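Local coordinates for protein nucleoporin nup120 (Schizosaccharomyces pombe, PDB 4GQ2) that serves as a structural component of the nuclear pore complex, whose nucleoporins can also dock transiently associated nuclear transport factors, at residues E4-F17 with Y536-E550. Numbering follows the deposited sequence.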
loop_
_atom_site.group_PDB
_atom_site.type_symbol
_atom_site.label_atom_id
_atom_site.label_comp_id
_atom_site.label_asym_id
_atom_site.label_seq_id
_atom_site.Cartn_x
_atom_site.Cartn_y
_atom_site.Cartn_z
ATOM N N GLU A 4 -17.724 -3.772 -23.260
ATOM C CA GLU A 4 -17.466 -2.725 -22.282
ATOM C C GLU A 4 -16.015 -2.256 -22.340
ATOM O O GLU A 4 -15.101 -3.056 -22.528
ATOM C CB GLU A 4 -17.821 -3.198 -20.874
ATOM C CG GLU A 4 -18.024 -2.063 -19.879
ATOM C CD GLU A 4 -18.238 -2.550 -18.456
ATOM O OE1 GLU A 4 -18.927 -3.574 -18.266
ATOM O OE2 GLU A 4 -17.720 -1.901 -17.526
ATOM N N LEU A 5 -15.821 -0.948 -22.197
ATOM C CA LEU A 5 -14.493 -0.358 -22.078
ATOM C C LEU A 5 -14.231 0.056 -20.634
ATOM O O LEU A 5 -15.094 0.635 -19.981
ATOM C CB LEU A 5 -14.359 0.866 -22.984
ATOM C CG LEU A 5 -14.610 0.717 -24.482
ATOM C CD1 LEU A 5 -14.587 2.099 -25.115
ATOM C CD2 LEU A 5 -13.601 -0.213 -25.147
ATOM N N LYS A 6 -13.037 -0.253 -20.142
ATOM C CA LYS A 6 -12.614 0.198 -18.826
ATOM C C LYS A 6 -11.380 1.058 -18.956
ATOM O O LYS A 6 -10.724 1.068 -20.001
ATOM C CB LYS A 6 -12.347 -0.990 -17.902
ATOM C CG LYS A 6 -13.590 -1.457 -17.175
ATOM C CD LYS A 6 -13.553 -2.951 -16.933
ATOM C CE LYS A 6 -14.930 -3.487 -16.580
ATOM N NZ LYS A 6 -15.468 -2.863 -15.340
ATOM N N HIS A 7 -11.065 1.790 -17.900
ATOM C CA HIS A 7 -9.857 2.591 -17.913
ATOM C C HIS A 7 -9.006 2.398 -16.696
ATOM O O HIS A 7 -9.482 1.958 -15.648
ATOM C CB HIS A 7 -10.174 4.064 -18.198
ATOM C CG HIS A 7 -10.998 4.753 -17.131
ATOM N ND1 HIS A 7 -11.746 4.084 -16.236
ATOM C CD2 HIS A 7 -11.197 6.108 -16.872
ATOM C CE1 HIS A 7 -12.368 4.962 -15.426
ATOM N NE2 HIS A 7 -12.032 6.199 -15.818
ATOM N N ALA A 8 -7.720 2.679 -16.856
ATOM C CA ALA A 8 -6.791 2.736 -15.745
ATOM C C ALA A 8 -6.517 4.205 -15.460
ATOM O O ALA A 8 -6.089 4.935 -16.346
ATOM C CB ALA A 8 -5.504 2.012 -16.098
ATOM N N VAL A 9 -6.770 4.623 -14.225
ATOM C CA VAL A 9 -6.668 6.019 -13.825
ATOM C C VAL A 9 -5.406 6.257 -12.997
ATOM O O VAL A 9 -5.127 5.513 -12.059
ATOM C CB VAL A 9 -7.912 6.448 -12.998
ATOM C CG1 VAL A 9 -7.784 7.887 -12.527
ATOM C CG2 VAL A 9 -9.192 6.288 -13.811
ATOM N N VAL A 10 -4.646 7.291 -13.343
ATOM C CA VAL A 10 -3.511 7.715 -12.524
ATOM C C VAL A 10 -3.640 9.208 -12.209
ATOM O O VAL A 10 -3.725 10.029 -13.123
ATOM C CB VAL A 10 -2.145 7.416 -13.192
ATOM C CG1 VAL A 10 -0.993 7.765 -12.259
ATOM C CG2 VAL A 10 -2.049 5.957 -13.583
ATOM N N PRO A 11 -3.683 9.562 -10.910
ATOM C CA PRO A 11 -3.725 10.963 -10.548
ATOM C C PRO A 11 -2.439 11.639 -10.989
ATOM O O PRO A 11 -1.378 11.018 -10.973
ATOM C CB PRO A 11 -3.799 10.928 -9.013
ATOM C CG PRO A 11 -4.374 9.599 -8.689
ATOM C CD PRO A 11 -3.780 8.690 -9.728
ATOM N N ILE A 12 -2.538 12.900 -11.387
ATOM C CA ILE A 12 -1.372 13.661 -11.801
ATOM C C ILE A 12 -0.836 14.434 -10.597
ATOM O O ILE A 12 -1.087 15.633 -10.430
ATOM C CB ILE A 12 -1.694 14.592 -12.981
ATOM C CG1 ILE A 12 -2.190 13.772 -14.157
ATOM C CG2 ILE A 12 -0.465 15.377 -13.401
ATOM C CD1 ILE A 12 -2.817 14.603 -15.244
ATOM N N ASP A 13 -0.122 13.709 -9.745
ATOM C CA ASP A 13 0.557 14.285 -8.614
ATOM C C ASP A 13 1.917 13.606 -8.494
ATOM O O ASP A 13 2.147 12.565 -9.123
ATOM C CB ASP A 13 -0.289 14.197 -7.329
ATOM C CG ASP A 13 -0.645 12.767 -6.924
ATOM O OD1 ASP A 13 0.194 11.848 -7.039
ATOM O OD2 ASP A 13 -1.776 12.562 -6.440
ATOM N N LEU A 14 2.820 14.215 -7.727
ATOM C CA LEU A 14 4.190 13.724 -7.594
ATOM C C LEU A 14 4.248 12.290 -7.072
ATOM O O LEU A 14 4.991 11.451 -7.598
ATOM C CB LEU A 14 4.999 14.669 -6.695
ATOM C CG LEU A 14 5.796 15.798 -7.367
ATOM C CD1 LEU A 14 4.971 16.644 -8.335
ATOM C CD2 LEU A 14 6.425 16.680 -6.303
ATOM N N GLN A 15 3.439 12.017 -6.051
ATOM C CA GLN A 15 3.395 10.713 -5.395
ATOM C C GLN A 15 3.032 9.570 -6.352
ATOM O O GLN A 15 3.700 8.532 -6.353
ATOM C CB GLN A 15 2.424 10.755 -4.206
ATOM C CG GLN A 15 2.484 9.555 -3.265
ATOM C CD GLN A 15 3.837 9.365 -2.589
ATOM O OE1 GLN A 15 4.591 10.320 -2.362
ATOM N NE2 GLN A 15 4.145 8.121 -2.255
ATOM N N SER A 16 1.995 9.767 -7.168
ATOM C CA SER A 16 1.492 8.705 -8.045
ATOM C C SER A 16 2.446 8.393 -9.187
ATOM O O SER A 16 2.425 7.291 -9.730
ATOM C CB SER A 16 0.113 9.053 -8.612
ATOM O OG SER A 16 -0.848 9.217 -7.583
ATOM N N PHE A 17 3.275 9.368 -9.546
ATOM C CA PHE A 17 4.272 9.204 -10.606
ATOM C C PHE A 17 5.652 8.817 -10.055
ATOM O O PHE A 17 6.610 8.732 -10.820
ATOM C CB PHE A 17 4.391 10.501 -11.416
ATOM C CG PHE A 17 3.376 10.637 -12.515
ATOM C CD1 PHE A 17 2.020 10.764 -12.232
ATOM C CD2 PHE A 17 3.781 10.661 -13.847
ATOM C CE1 PHE A 17 1.084 10.890 -13.256
ATOM C CE2 PHE A 17 2.851 10.798 -14.874
ATOM C CZ PHE A 17 1.500 10.913 -14.580
ATOM N N TYR A 536 -8.106 13.955 -17.957
ATOM C CA TYR A 536 -9.049 14.580 -17.031
ATOM C C TYR A 536 -8.355 15.772 -16.401
ATOM O O TYR A 536 -7.159 15.956 -16.593
ATOM C CB TYR A 536 -9.515 13.595 -15.947
ATOM C CG TYR A 536 -10.258 12.383 -16.478
ATOM C CD1 TYR A 536 -11.617 12.450 -16.763
ATOM C CD2 TYR A 536 -9.600 11.171 -16.692
ATOM C CE1 TYR A 536 -12.304 11.355 -17.252
ATOM C CE2 TYR A 536 -10.282 10.062 -17.172
ATOM C CZ TYR A 536 -11.634 10.166 -17.457
ATOM O OH TYR A 536 -12.329 9.086 -17.937
ATOM N N ALA A 537 -9.103 16.556 -15.630
ATOM C CA ALA A 537 -8.606 17.811 -15.069
ATOM C C ALA A 537 -7.540 17.642 -13.991
ATOM O O ALA A 537 -6.854 18.614 -13.654
ATOM C CB ALA A 537 -9.765 18.655 -14.553
ATOM N N ASN A 538 -7.406 16.437 -13.434
ATOM C CA ASN A 538 -6.265 16.137 -12.544
ATOM C C ASN A 538 -5.828 14.671 -12.544
ATOM O O ASN A 538 -5.217 14.190 -11.588
ATOM C CB ASN A 538 -6.437 16.722 -11.113
ATOM C CG ASN A 538 -7.327 15.878 -10.201
ATOM O OD1 ASN A 538 -7.313 16.061 -8.976
ATOM N ND2 ASN A 538 -8.100 14.964 -10.777
ATOM N N LYS A 539 -6.146 13.984 -13.641
ATOM C CA LYS A 539 -5.852 12.565 -13.816
ATOM C C LYS A 539 -5.581 12.249 -15.297
ATOM O O LYS A 539 -6.155 12.890 -16.181
ATOM C CB LYS A 539 -7.029 11.719 -13.307
ATOM C CG LYS A 539 -7.363 11.924 -11.833
ATOM C CD LYS A 539 -8.552 11.089 -11.397
ATOM C CE LYS A 539 -8.884 11.291 -9.924
ATOM N NZ LYS A 539 -9.655 12.543 -9.669
ATOM N N VAL A 540 -4.686 11.289 -15.543
ATOM C CA VAL A 540 -4.477 10.675 -16.861
ATOM C C VAL A 540 -5.003 9.260 -16.803
ATOM O O VAL A 540 -4.907 8.598 -15.771
ATOM C CB VAL A 540 -2.988 10.464 -17.249
ATOM C CG1 VAL A 540 -2.718 10.987 -18.653
ATOM C CG2 VAL A 540 -2.033 11.070 -16.244
ATOM N N ALA A 541 -5.503 8.774 -17.933
ATOM C CA ALA A 541 -6.006 7.422 -18.006
ATOM C C ALA A 541 -5.766 6.834 -19.393
ATOM O O ALA A 541 -5.383 7.549 -20.321
ATOM C CB ALA A 541 -7.483 7.405 -17.658
ATOM N N PHE A 542 -5.958 5.525 -19.520
ATOM C CA PHE A 542 -6.013 4.888 -20.833
ATOM C C PHE A 542 -7.095 3.836 -20.898
ATOM O O PHE A 542 -7.516 3.300 -19.875
ATOM C CB PHE A 542 -4.674 4.282 -21.271
ATOM C CG PHE A 542 -3.606 4.326 -20.231
ATOM C CD1 PHE A 542 -3.574 3.395 -19.200
ATOM C CD2 PHE A 542 -2.615 5.292 -20.295
ATOM C CE1 PHE A 542 -2.575 3.438 -18.238
ATOM C CE2 PHE A 542 -1.614 5.339 -19.339
ATOM C CZ PHE A 542 -1.593 4.411 -18.310
ATOM N N ILE A 543 -7.540 3.558 -22.117
ATOM C CA ILE A 543 -8.589 2.574 -22.356
ATOM C C ILE A 543 -8.000 1.170 -22.238
ATOM O O ILE A 543 -6.819 0.956 -22.538
ATOM C CB ILE A 543 -9.257 2.797 -23.737
ATOM C CG1 ILE A 543 -9.861 4.204 -23.804
ATOM C CG2 ILE A 543 -10.346 1.764 -24.000
ATOM C CD1 ILE A 543 -10.264 4.651 -25.193
ATOM N N ARG A 544 -8.822 0.235 -21.769
ATOM C CA ARG A 544 -8.463 -1.183 -21.719
ATOM C C ARG A 544 -9.711 -2.054 -21.770
ATOM O O ARG A 544 -10.810 -1.607 -21.423
ATOM C CB ARG A 544 -7.623 -1.508 -20.472
ATOM C CG ARG A 544 -8.263 -1.156 -19.133
ATOM C CD ARG A 544 -7.396 -1.644 -17.977
ATOM N NE ARG A 544 -8.150 -1.799 -16.731
ATOM C CZ ARG A 544 -8.960 -2.821 -16.454
ATOM N NH1 ARG A 544 -9.145 -3.797 -17.339
ATOM N NH2 ARG A 544 -9.596 -2.865 -15.288
ATOM N N ASP A 545 -9.532 -3.290 -22.231
ATOM C CA ASP A 545 -10.592 -4.295 -22.236
ATOM C C ASP A 545 -10.686 -4.927 -20.855
ATOM O O ASP A 545 -9.670 -5.062 -20.167
ATOM C CB ASP A 545 -10.305 -5.390 -23.275
ATOM C CG ASP A 545 -10.543 -4.930 -24.708
ATOM O OD1 ASP A 545 -11.166 -3.866 -24.924
ATOM O OD2 ASP A 545 -10.110 -5.649 -25.631
ATOM N N PRO A 546 -11.901 -5.325 -20.444
ATOM C CA PRO A 546 -12.030 -6.022 -19.171
ATOM C C PRO A 546 -11.451 -7.424 -19.278
ATOM O O PRO A 546 -11.520 -8.034 -20.350
ATOM C CB PRO A 546 -13.555 -6.108 -18.953
ATOM C CG PRO A 546 -14.186 -5.280 -20.028
ATOM C CD PRO A 546 -13.192 -5.213 -21.145
ATOM N N TYR A 547 -10.871 -7.921 -18.187
ATOM C CA TYR A 547 -10.486 -9.326 -18.123
ATOM C C TYR A 547 -11.727 -10.086 -17.692
ATOM O O TYR A 547 -12.660 -9.486 -17.138
ATOM C CB TYR A 547 -9.321 -9.548 -17.156
ATOM C CG TYR A 547 -8.103 -8.693 -17.459
ATOM C CD1 TYR A 547 -8.057 -7.352 -17.073
ATOM C CD2 TYR A 547 -6.998 -9.220 -18.131
ATOM C CE1 TYR A 547 -6.956 -6.559 -17.349
ATOM C CE2 TYR A 547 -5.886 -8.429 -18.412
ATOM C CZ TYR A 547 -5.872 -7.098 -18.014
ATOM O OH TYR A 547 -4.784 -6.288 -18.285
ATOM N N LEU A 548 -11.753 -11.390 -17.971
ATOM C CA LEU A 548 -12.873 -12.256 -17.590
ATOM C C LEU A 548 -13.330 -12.056 -16.153
ATOM O O LEU A 548 -14.533 -11.998 -15.871
ATOM C CB LEU A 548 -12.510 -13.728 -17.786
ATOM C CG LEU A 548 -12.902 -14.415 -19.090
ATOM C CD1 LEU A 548 -12.514 -15.883 -19.013
ATOM C CD2 LEU A 548 -14.390 -14.261 -19.369
ATOM N N ILE A 549 -12.358 -11.945 -15.252
ATOM C CA ILE A 549 -12.631 -11.787 -13.829
ATOM C C ILE A 549 -13.521 -10.562 -13.564
ATOM O O ILE A 549 -14.431 -10.618 -12.734
ATOM C CB ILE A 549 -11.316 -11.786 -12.995
ATOM C CG1 ILE A 549 -11.610 -11.920 -11.499
ATOM C CG2 ILE A 549 -10.463 -10.564 -13.300
ATOM C CD1 ILE A 549 -12.299 -13.216 -11.134
ATOM N N GLU A 550 -13.277 -9.482 -14.306
ATOM C CA GLU A 550 -14.072 -8.257 -14.198
ATOM C C GLU A 550 -15.530 -8.472 -14.606
ATOM O O GLU A 550 -16.429 -8.150 -13.830
ATOM C CB GLU A 550 -13.429 -7.115 -14.989
ATOM C CG GLU A 550 -11.978 -6.876 -14.601
ATOM C CD GLU A 550 -11.417 -5.587 -15.154
ATOM O OE1 GLU A 550 -10.651 -5.658 -16.133
ATOM O OE2 GLU A 550 -11.737 -4.508 -14.607
#
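Arg544, its CG held between the backbone N and the carbonyl carbon (chi1 57°) and its chain extended to NE, turns its guanidinium under Lys6, whose CB lies over the centre of one face, 4.1 Å from CZ. Lys6 CD passes Glu550 OE2 at 3.3 Å and Pro546 CB at 3.7 Å, while NZ pairs with Glu554 and, weakly, with Glu4. End-on, Arg544 NH1 bonds Glu550 OE1 at 2.7 Å and NH2 bonds OE2 at 2.8 Å, nearly in the guanidinium plane; OE1 also accepts Tyr547 N, at the N-cap of helix 548-553. With an alanine in place of Glu550, Arg544 would probably lose its carboxylate mate and be set free to turn, leaving Tyr547 N without this acceptor. Strands 6-11 and 539-544 run antiparallel, with hydrogen-bonded pairs at Lys6–Arg544, Ala8–Phe542 and Val10–Val540; one bond from Ile12 N to Asn538 O follows beyond the last bridge. On the face of His7 and Val9, Val9 CG1 meets Lys539 CD at 3.5 Å; on the other, Val540 CG2 touches Ile12 CG1 at 3.4 Å and the edge of the Phe17 ring, while helix 672-703 packs on Ala8 and Phe542. An N-terminal strand thus joins one more than 500 residues later within a propeller-domain sheet, and the Glu550 carboxylate ties the end of strand 539-544 to the following helix, probably helping to balance the charges of Arg544 and Lys6.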